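Local coordinates for protein RIF2 (Saccharomyces cerevisiae, PDB 4BJ1) that helps regulate telomere length and silence transcription in budding yeast, interacting with RAP1 and RIF1 at the telomere, at residues 143-149 with 183-189; 168-173 with 204-209. One frame throughout, in Å; residues are numbered along the deposited sequence.

Contact 1: 143-149 with 183-189; sequences IDHIVYF and NIAFKVL
Phe149 lays its ring edge, through CE2, against CB of Phe186 at 3.8 Å in the close-packed part of this strand pair: chi1 of Phe186 (63°) sets CG between the backbone N and the carbonyl carbon and leads the ring away, leaving CB to meet the edge. Strand segments 145-149 and 184-189 run side by side in the same direction, backbone N-H groups going alternately to carbonyls of the neighbour, as in Val147 N to Ala185 O at 2.9 Å. Branched residues suit extended backbone: Val147 CG2 meets Ile184 CG2 at 3.8 Å on the face that helices 128-137 and 165-180 cover. On the other face Tyr148 crosses Leu189 at about a right angle, CE1 to CD2 3.6 Å. Ile146 CG2 there touches CG of Lys187, whose buried ammonium is satisfied by the carbonyls of Asn41 and Lys46. The N-terminal end is looser and more exposed. Asn183, tolerant of its positive phi (85°), sends ND2 to Asp144 OD1 at 2.8 Å; the bond is nearly straight (169°) and close to the amide plane, but reaches the oxygen from above the carboxylate plane. Joined through helix 165-180, the strands form a beta-alpha-beta crossover in the parallel sheet of the AAA+ (ASCE) fold.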
ATOM      1  N   ILE A 143      -7.852  29.934  -8.348  1.00 86.71           N
ATOM      2  CA  ILE A 143      -8.892  30.912  -8.016  1.00 83.67           C
ATOM      3  C   ILE A 143      -9.835  30.310  -6.982  1.00 86.39           C
ATOM      4  O   ILE A 143     -10.210  30.991  -6.017  1.00 84.90           O
ATOM      5  CB  ILE A 143      -9.633  31.424  -9.283  1.00 88.02           C
ATOM      6  CG1 ILE A 143      -8.798  32.462 -10.033  1.00 89.70           C
ATOM      7  CG2 ILE A 143     -11.021  31.983  -8.950  1.00 87.74           C
ATOM      8  CD1 ILE A 143      -9.210  32.632 -11.430  1.00 97.73           C
ATOM      9  N   ASP A 144     -10.192  29.031  -7.184  1.00 83.05           N
ATOM     10  CA  ASP A 144     -11.075  28.288  -6.292  1.00 81.25           C
ATOM     11  C   ASP A 144     -10.270  27.522  -5.233  1.00 84.20           C
ATOM     12  O   ASP A 144      -9.200  26.999  -5.536  1.00 85.74           O
ATOM     13  CB  ASP A 144     -11.954  27.323  -7.103  1.00 85.08           C
ATOM     14  CG  ASP A 144     -12.844  27.989  -8.132  1.00 94.76           C
ATOM     15  OD1 ASP A 144     -13.692  28.825  -7.735  1.00 92.98           O
ATOM     16  OD2 ASP A 144     -12.726  27.646  -9.331  1.00102.94           O
ATOM     17  N   HIS A 145     -10.780  27.447  -4.005  1.00 76.22           N
ATOM     18  CA  HIS A 145     -10.132  26.743  -2.899  1.00 74.62           C
ATOM     19  C   HIS A 145     -11.160  25.933  -2.157  1.00 81.05           C
ATOM     20  O   HIS A 145     -12.338  26.270  -2.193  1.00 82.34           O
ATOM     21  CB  HIS A 145      -9.492  27.728  -1.905  1.00 74.70           C
ATOM     22  CG  HIS A 145      -8.588  28.730  -2.540  1.00 79.66           C
ATOM     23  ND1 HIS A 145      -7.238  28.479  -2.696  1.00 81.93           N
ATOM     24  CD2 HIS A 145      -8.884  29.936  -3.085  1.00 82.94           C
ATOM     25  CE1 HIS A 145      -6.747  29.552  -3.300  1.00 83.56           C
ATOM     26  NE2 HIS A 145      -7.705  30.459  -3.560  1.00 84.32           N
ATOM     27  N   ILE A 146     -10.716  24.868  -1.477  1.00 78.28           N
ATOM     28  CA  ILE A 146     -11.547  24.004  -0.646  1.00 77.20           C
ATOM     29  C   ILE A 146     -10.833  23.877   0.681  1.00 79.99           C
ATOM     30  O   ILE A 146      -9.667  23.470   0.732  1.00 79.47           O
ATOM     31  CB  ILE A 146     -11.861  22.625  -1.282  1.00 81.47           C
ATOM     32  CG1 ILE A 146     -12.889  22.754  -2.425  1.00 84.55           C
ATOM     33  CG2 ILE A 146     -12.363  21.637  -0.219  1.00 82.06           C
ATOM     34  CD1 ILE A 146     -13.058  21.471  -3.320  1.00 90.97           C
ATOM     35  N   VAL A 147     -11.530  24.256   1.744  1.00 75.40           N
ATOM     36  CA  VAL A 147     -11.039  24.169   3.100  1.00 73.90           C
ATOM     37  C   VAL A 147     -11.691  22.944   3.686  1.00 80.97           C
ATOM     38  O   VAL A 147     -12.920  22.860   3.682  1.00 83.43           O
ATOM     39  CB  VAL A 147     -11.430  25.399   3.914  1.00 77.15           C
ATOM     40  CG1 VAL A 147     -10.439  25.626   5.029  1.00 77.23           C
ATOM     41  CG2 VAL A 147     -11.531  26.622   3.038  1.00 77.92           C
ATOM     42  N   TYR A 148     -10.894  21.985   4.164  1.00 76.40           N
ATOM     43  CA  TYR A 148     -11.419  20.786   4.785  1.00 75.64           C
ATOM     44  C   TYR A 148     -11.099  20.893   6.239  1.00 77.32           C
ATOM     45  O   TYR A 148      -9.929  20.850   6.616  1.00 77.06           O
ATOM     46  CB  TYR A 148     -10.883  19.489   4.126  1.00 78.19           C
ATOM     47  CG  TYR A 148     -10.718  18.298   5.052  1.00 82.75           C
ATOM     48  CD1 TYR A 148     -11.795  17.802   5.795  1.00 85.47           C
ATOM     49  CD2 TYR A 148      -9.493  17.650   5.173  1.00 84.28           C
ATOM     50  CE1 TYR A 148     -11.638  16.718   6.665  1.00 86.61           C
ATOM     51  CE2 TYR A 148      -9.333  16.547   6.016  1.00 85.67           C
ATOM     52  CZ  TYR A 148     -10.406  16.083   6.760  1.00 94.92           C
ATOM     53  OH  TYR A 148     -10.230  14.984   7.574  1.00 99.36           O
ATOM     54  N   PHE A 149     -12.151  21.114   7.044  1.00 73.63           N
ATOM     55  CA  PHE A 149     -12.100  21.223   8.500  1.00 73.21           C
ATOM     56  C   PHE A 149     -12.384  19.844   9.044  1.00 76.78           C
ATOM     57  O   PHE A 149     -13.379  19.228   8.668  1.00 76.81           O
ATOM     58  CB  PHE A 149     -13.139  22.214   9.020  1.00 76.04           C
ATOM     59  CG  PHE A 149     -13.005  23.637   8.529  1.00 78.28           C
ATOM     60  CD1 PHE A 149     -12.235  24.562   9.228  1.00 81.49           C
ATOM     61  CD2 PHE A 149     -13.707  24.072   7.404  1.00 79.67           C
ATOM     62  CE1 PHE A 149     -12.142  25.887   8.791  1.00 82.78           C
ATOM     63  CE2 PHE A 149     -13.590  25.390   6.954  1.00 82.39           C
ATOM     64  CZ  PHE A 149     -12.825  26.292   7.663  1.00 81.38           C
ATOM     65  N   ASN A 183     -15.958  30.885  -4.860  1.00 89.06           N
ATOM     66  CA  ASN A 183     -14.534  30.570  -5.049  1.00 85.43           C
ATOM     67  C   ASN A 183     -13.917  29.894  -3.842  1.00 84.15           C
ATOM     68  O   ASN A 183     -12.814  29.386  -3.951  1.00 82.80           O
ATOM     69  CB  ASN A 183     -13.698  31.771  -5.518  1.00 83.45           C
ATOM     70  CG  ASN A 183     -14.227  32.401  -6.793  1.00101.23           C
ATOM     71  OD1 ASN A 183     -14.630  33.589  -6.815  1.00 99.47           O
ATOM     72  ND2 ASN A 183     -14.283  31.604  -7.870  1.00 81.62           N
ATOM     73  N   ILE A 184     -14.624  29.843  -2.707  1.00 79.59           N
ATOM     74  CA  ILE A 184     -14.198  29.126  -1.484  1.00 76.23           C
ATOM     75  C   ILE A 184     -15.356  28.228  -1.021  1.00 80.36           C
ATOM     76  O   ILE A 184     -16.485  28.722  -0.823  1.00 81.89           O
ATOM     77  CB  ILE A 184     -13.681  30.029  -0.321  1.00 77.57           C
ATOM     78  CG1 ILE A 184     -12.525  30.919  -0.744  1.00 77.32           C
ATOM     79  CG2 ILE A 184     -13.253  29.170   0.855  1.00 77.20           C
ATOM     80  CD1 ILE A 184     -12.535  32.193  -0.029  1.00 85.47           C
ATOM     81  N   ALA A 185     -15.065  26.919  -0.855  1.00 74.63           N
ATOM     82  CA  ALA A 185     -16.006  25.891  -0.396  1.00 74.63           C
ATOM     83  C   ALA A 185     -15.452  25.226   0.842  1.00 77.77           C
ATOM     84  O   ALA A 185     -14.241  25.127   0.983  1.00 77.25           O
ATOM     85  CB  ALA A 185     -16.236  24.848  -1.481  1.00 76.57           C
ATOM     86  N   PHE A 186     -16.324  24.773   1.744  1.00 74.58           N
ATOM     87  CA  PHE A 186     -15.871  24.115   2.955  1.00 72.58           C
ATOM     88  C   PHE A 186     -16.475  22.755   3.091  1.00 78.06           C
ATOM     89  O   PHE A 186     -17.623  22.539   2.715  1.00 79.27           O
ATOM     90  CB  PHE A 186     -16.132  24.962   4.208  1.00 74.88           C
ATOM     91  CG  PHE A 186     -17.572  25.269   4.561  1.00 78.53           C
ATOM     92  CD1 PHE A 186     -18.358  24.333   5.227  1.00 82.73           C
ATOM     93  CD2 PHE A 186     -18.106  26.534   4.331  1.00 82.36           C
ATOM     94  CE1 PHE A 186     -19.680  24.635   5.589  1.00 86.83           C
ATOM     95  CE2 PHE A 186     -19.426  26.836   4.691  1.00 87.60           C
ATOM     96  CZ  PHE A 186     -20.203  25.891   5.326  1.00 86.95           C
ATOM     97  N   LYS A 187     -15.691  21.832   3.646  1.00 74.71           N
ATOM     98  CA  LYS A 187     -16.095  20.460   3.907  1.00 74.77           C
ATOM     99  C   LYS A 187     -15.778  20.213   5.363  1.00 77.64           C
ATOM    100  O   LYS A 187     -14.612  20.058   5.718  1.00 76.63           O
ATOM    101  CB  LYS A 187     -15.369  19.442   2.980  1.00 77.02           C
ATOM    102  CG  LYS A 187     -15.271  19.830   1.492  1.00 89.76           C
ATOM    103  CD  LYS A 187     -16.599  19.830   0.712  1.00 98.25           C
ATOM    104  CE  LYS A 187     -16.344  20.198  -0.734  1.00104.58           C
ATOM    105  NZ  LYS A 187     -17.433  19.765  -1.648  1.00105.73           N
ATOM    106  N   VAL A 188     -16.803  20.283   6.219  1.00 74.84           N
ATOM    107  CA  VAL A 188     -16.658  20.037   7.655  1.00 73.86           C
ATOM    108  C   VAL A 188     -16.910  18.543   7.849  1.00 78.33           C
ATOM    109  O   VAL A 188     -17.961  18.042   7.442  1.00 79.95           O
ATOM    110  CB  VAL A 188     -17.589  20.919   8.518  1.00 78.37           C
ATOM    111  CG1 VAL A 188     -17.340  20.701   9.998  1.00 78.20           C
ATOM    112  CG2 VAL A 188     -17.398  22.378   8.175  1.00 78.48           C
ATOM    113  N   LEU A 189     -15.917  17.822   8.389  1.00 72.70           N
ATOM    114  CA  LEU A 189     -16.023  16.379   8.594  1.00 72.68           C
ATOM    115  C   LEU A 189     -15.867  16.082  10.066  1.00 77.24           C
ATOM    116  O   LEU A 189     -14.809  16.331  10.651  1.00 76.97           O
ATOM    117  CB  LEU A 189     -15.000  15.591   7.725  1.00 71.60           C
ATOM    118  CG  LEU A 189     -15.374  15.265   6.240  1.00 76.46           C
ATOM    119  CD1 LEU A 189     -15.584  16.513   5.401  1.00 77.01           C
ATOM    120  CD2 LEU A 189     -14.281  14.495   5.562  1.00 75.37           C
TER

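Contact 2: 168-173 with 204-209; sequences LTEFIN and SLKKKL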
ATOM      1  N   LEU A 168     -16.698  27.482  19.508  1.00108.64           N
ATOM      2  CA  LEU A 168     -17.647  26.901  18.559  1.00106.14           C
ATOM      3  C   LEU A 168     -18.326  27.975  17.723  1.00112.71           C
ATOM      4  O   LEU A 168     -18.489  27.775  16.518  1.00111.33           O
ATOM      5  CB  LEU A 168     -18.699  26.034  19.295  1.00108.17           C
ATOM      6  CG  LEU A 168     -19.877  25.416  18.492  1.00111.53           C
ATOM      7  CD1 LEU A 168     -19.397  24.621  17.280  1.00106.79           C
ATOM      8  CD2 LEU A 168     -20.724  24.512  19.375  1.00116.60           C
ATOM      9  N   THR A 169     -18.729  29.102  18.347  1.00112.46           N
ATOM     10  CA  THR A 169     -19.390  30.208  17.650  1.00112.77           C
ATOM     11  C   THR A 169     -18.451  30.851  16.641  1.00114.47           C
ATOM     12  O   THR A 169     -18.851  31.067  15.497  1.00112.78           O
ATOM     13  CB  THR A 169     -19.975  31.216  18.632  1.00119.04           C
ATOM     14  OG1 THR A 169     -20.561  30.499  19.719  1.00116.08           O
ATOM     15  CG2 THR A 169     -21.010  32.121  17.971  1.00117.24           C
ATOM     16  N   GLU A 170     -17.195  31.104  17.060  1.00111.04           N
ATOM     17  CA  GLU A 170     -16.106  31.659  16.257  1.00109.18           C
ATOM     18  C   GLU A 170     -15.925  30.817  14.955  1.00107.71           C
ATOM     19  O   GLU A 170     -15.700  31.392  13.883  1.00106.65           O
ATOM     20  CB  GLU A 170     -14.823  31.649  17.109  1.00112.44           C
ATOM     21  CG  GLU A 170     -13.715  32.581  16.645  1.00127.11           C
ATOM     22  CD  GLU A 170     -12.541  32.745  17.599  1.00163.16           C
ATOM     23  OE1 GLU A 170     -12.685  32.435  18.806  1.00169.32           O
ATOM     24  OE2 GLU A 170     -11.458  33.163  17.128  1.00159.91           O
ATOM     25  N   PHE A 171     -16.070  29.466  15.065  1.00 99.60           N
ATOM     26  CA  PHE A 171     -15.986  28.504  13.969  1.00 94.30           C
ATOM     27  C   PHE A 171     -17.153  28.644  13.013  1.00 96.22           C
ATOM     28  O   PHE A 171     -16.922  28.744  11.808  1.00 93.37           O
ATOM     29  CB  PHE A 171     -15.849  27.050  14.499  1.00 94.58           C
ATOM     30  CG  PHE A 171     -15.787  25.930  13.475  1.00 92.03           C
ATOM     31  CD1 PHE A 171     -15.062  26.077  12.295  1.00 92.49           C
ATOM     32  CD2 PHE A 171     -16.402  24.710  13.718  1.00 93.34           C
ATOM     33  CE1 PHE A 171     -14.996  25.039  11.361  1.00 90.65           C
ATOM     34  CE2 PHE A 171     -16.339  23.675  12.779  1.00 93.20           C
ATOM     35  CZ  PHE A 171     -15.623  23.840  11.615  1.00 88.93           C
ATOM     36  N   ILE A 172     -18.400  28.666  13.543  1.00 94.72           N
ATOM     37  CA  ILE A 172     -19.627  28.821  12.745  1.00 95.28           C
ATOM     38  C   ILE A 172     -19.667  30.217  12.068  1.00100.08           C
ATOM     39  O   ILE A 172     -20.315  30.385  11.024  1.00100.31           O
ATOM     40  CB  ILE A 172     -20.907  28.481  13.555  1.00101.67           C
ATOM     41  CG1 ILE A 172     -20.827  27.067  14.170  1.00100.98           C
ATOM     42  CG2 ILE A 172     -22.173  28.621  12.698  1.00103.47           C
ATOM     43  CD1 ILE A 172     -21.816  26.853  15.331  1.00114.52           C
ATOM     44  N   ASN A 173     -18.918  31.189  12.635  1.00 96.10           N
ATOM     45  CA  ASN A 173     -18.751  32.528  12.077  1.00 96.40           C
ATOM     46  C   ASN A 173     -17.847  32.491  10.816  1.00 94.03           C
ATOM     47  O   ASN A 173     -18.189  33.080   9.781  1.00 92.98           O
ATOM     48  CB  ASN A 173     -18.214  33.486  13.144  1.00102.49           C
ATOM     49  CG  ASN A 173     -19.213  33.868  14.229  1.00118.44           C
ATOM     50  OD1 ASN A 173     -20.395  33.478  14.223  1.00110.10           O
ATOM     51  ND2 ASN A 173     -18.729  34.593  15.222  1.00108.39           N
ATOM     52  N   SER A 204     -26.140  23.441  16.702  1.00142.24           N
ATOM     53  CA  SER A 204     -25.551  24.773  16.513  1.00140.30           C
ATOM     54  C   SER A 204     -25.219  25.023  15.031  1.00138.72           C
ATOM     55  O   SER A 204     -25.430  26.126  14.527  1.00138.95           O
ATOM     56  CB  SER A 204     -24.307  24.941  17.381  1.00142.15           C
ATOM     57  OG  SER A 204     -24.099  26.303  17.719  1.00151.52           O
ATOM     58  N   LEU A 205     -24.716  23.980  14.339  1.00130.65           N
ATOM     59  CA  LEU A 205     -24.362  24.001  12.918  1.00126.59           C
ATOM     60  C   LEU A 205     -25.630  24.111  12.071  1.00131.29           C
ATOM     61  O   LEU A 205     -25.635  24.844  11.085  1.00130.18           O
ATOM     62  CB  LEU A 205     -23.553  22.733  12.529  1.00123.00           C
ATOM     63  CG  LEU A 205     -21.985  22.727  12.619  1.00124.13           C
ATOM     64  CD1 LEU A 205     -21.343  23.643  11.617  1.00122.30           C
ATOM     65  CD2 LEU A 205     -21.454  23.021  14.018  1.00128.45           C
ATOM     66  N   LYS A 206     -26.712  23.417  12.473  1.00130.27           N
ATOM     67  CA  LYS A 206     -27.988  23.465  11.759  1.00133.27           C
ATOM     68  C   LYS A 206     -28.680  24.838  11.897  1.00138.86           C
ATOM     69  O   LYS A 206     -29.102  25.412  10.886  1.00139.42           O
ATOM     70  CB  LYS A 206     -28.920  22.325  12.208  1.00138.71           C
ATOM     71  N   LYS A 207     -28.750  25.369  13.140  1.00135.74           N
ATOM     72  CA  LYS A 207     -29.410  26.636  13.479  1.00138.81           C
ATOM     73  C   LYS A 207     -28.756  27.893  12.912  1.00138.57           C
ATOM     74  O   LYS A 207     -29.474  28.799  12.476  1.00141.59           O
ATOM     75  CB  LYS A 207     -29.566  26.784  15.002  1.00144.22           C
ATOM     76  N   LYS A 208     -27.413  27.965  12.942  1.00128.29           N
ATOM     77  CA  LYS A 208     -26.665  29.152  12.506  1.00125.73           C
ATOM     78  C   LYS A 208     -26.210  29.173  11.008  1.00122.52           C
ATOM     79  O   LYS A 208     -25.840  30.241  10.511  1.00120.63           O
ATOM     80  CB  LYS A 208     -25.450  29.368  13.431  1.00126.50           C
ATOM     81  CG  LYS A 208     -25.760  29.987  14.803  1.00140.53           C
ATOM     82  CD  LYS A 208     -24.499  30.188  15.684  1.00145.41           C
ATOM     83  CE  LYS A 208     -23.550  31.289  15.232  1.00151.95           C
ATOM     84  NZ  LYS A 208     -24.123  32.653  15.411  1.00163.52           N
ATOM     85  N   LEU A 209     -26.209  28.015  10.309  1.00129.36           N
ATOM     86  CA  LEU A 209     -25.756  27.947   8.909  1.00125.88           C
ATOM     87  C   LEU A 209     -26.843  27.611   7.890  1.00129.17           C
ATOM     88  O   LEU A 209     -27.902  27.066   8.245  1.00130.23           O
ATOM     89  CB  LEU A 209     -24.572  26.975   8.733  1.00121.40           C
ATOM     90  CG  LEU A 209     -23.250  27.308   9.414  1.00124.35           C
ATOM     91  CD1 LEU A 209     -22.239  26.224   9.148  1.00120.95           C
ATOM     92  CD2 LEU A 209     -22.683  28.628   8.940  1.00126.83           C
TER
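Asn173 brings to Lys208 the one flat group that touches across these helices, an amide met at OD1, with neither face covered by residues 204-209. OD1 of Asn173 lies 4.0 Å from Lys208 CE, and no hydrogen bond forms. The Phe171 ring makes no contact with residues 204-209 and instead meets Phe149 edge-to-face on the sheet side. The weight falls on Ile172, whose branches enter among Ser204, Leu205, Lys208 and Leu209. With chi1 at -55°, CG2 stands opposite the backbone N and points at Lys208 CB (3.4 Å) and Leu209 CG (3.7 Å), while CG1 carries CD1 the other way, to Ser204 OG at 3.3 Å. A beta-branched side chain is apt here because it can fill both directions at once. Leu205 CD2 closes the inner side, 4.1 Å from Ile172 CD1, and the small Ser204 offers its CB and OG to the methyls of Leu168 and Ile172; the axes of segments 168-173 and 204-208 are 10.6 Å apart and inclined at 46°. An alanine in place of Ile172 keeps CB but loses both branches, and would probably open a gap between Ser204 and Leu205 on one side and Lys208 and Leu209 on the other. Toward the surface, a bend at chi3 of Lys208 (71°) lays CE on Thr169 CG2 at 3.8 Å, and a second bend at chi4 sets the direction of NZ; Thr169 OG1 is held by Pro165 O. Lysine fits this margin, its methylenes serving as apolar cover while the amine stays at the exposed surface. With no hydrogen bond or salt bridge across it, the junction rests on shape fit and the burial of hydrocarbon.

Contact 1 and contact 2 belong to the same ASCE domain, with centres about 16 Å apart, and their segments alternate along the chain: strand 145-153, helix 165-180, strand 184-192, helix 199-208. Contact 1 pairs the two strands within the parallel sheet, whereas contact 2 pairs the two helices that follow them. Helix 165-180 connects the layers directly: Phe171 CE1 lies 3.5 Å from Phe149 CD1, the rings edge-to-face, and Phe171 CZ packs on Val188 CG1. Helix 165-180 thus presents Phe171 to the sheet and Ile172 to helix 199-208, joining the two contacts through one helix and giving the layered alpha/beta body expected of an AAA+ fold in this telomere protein.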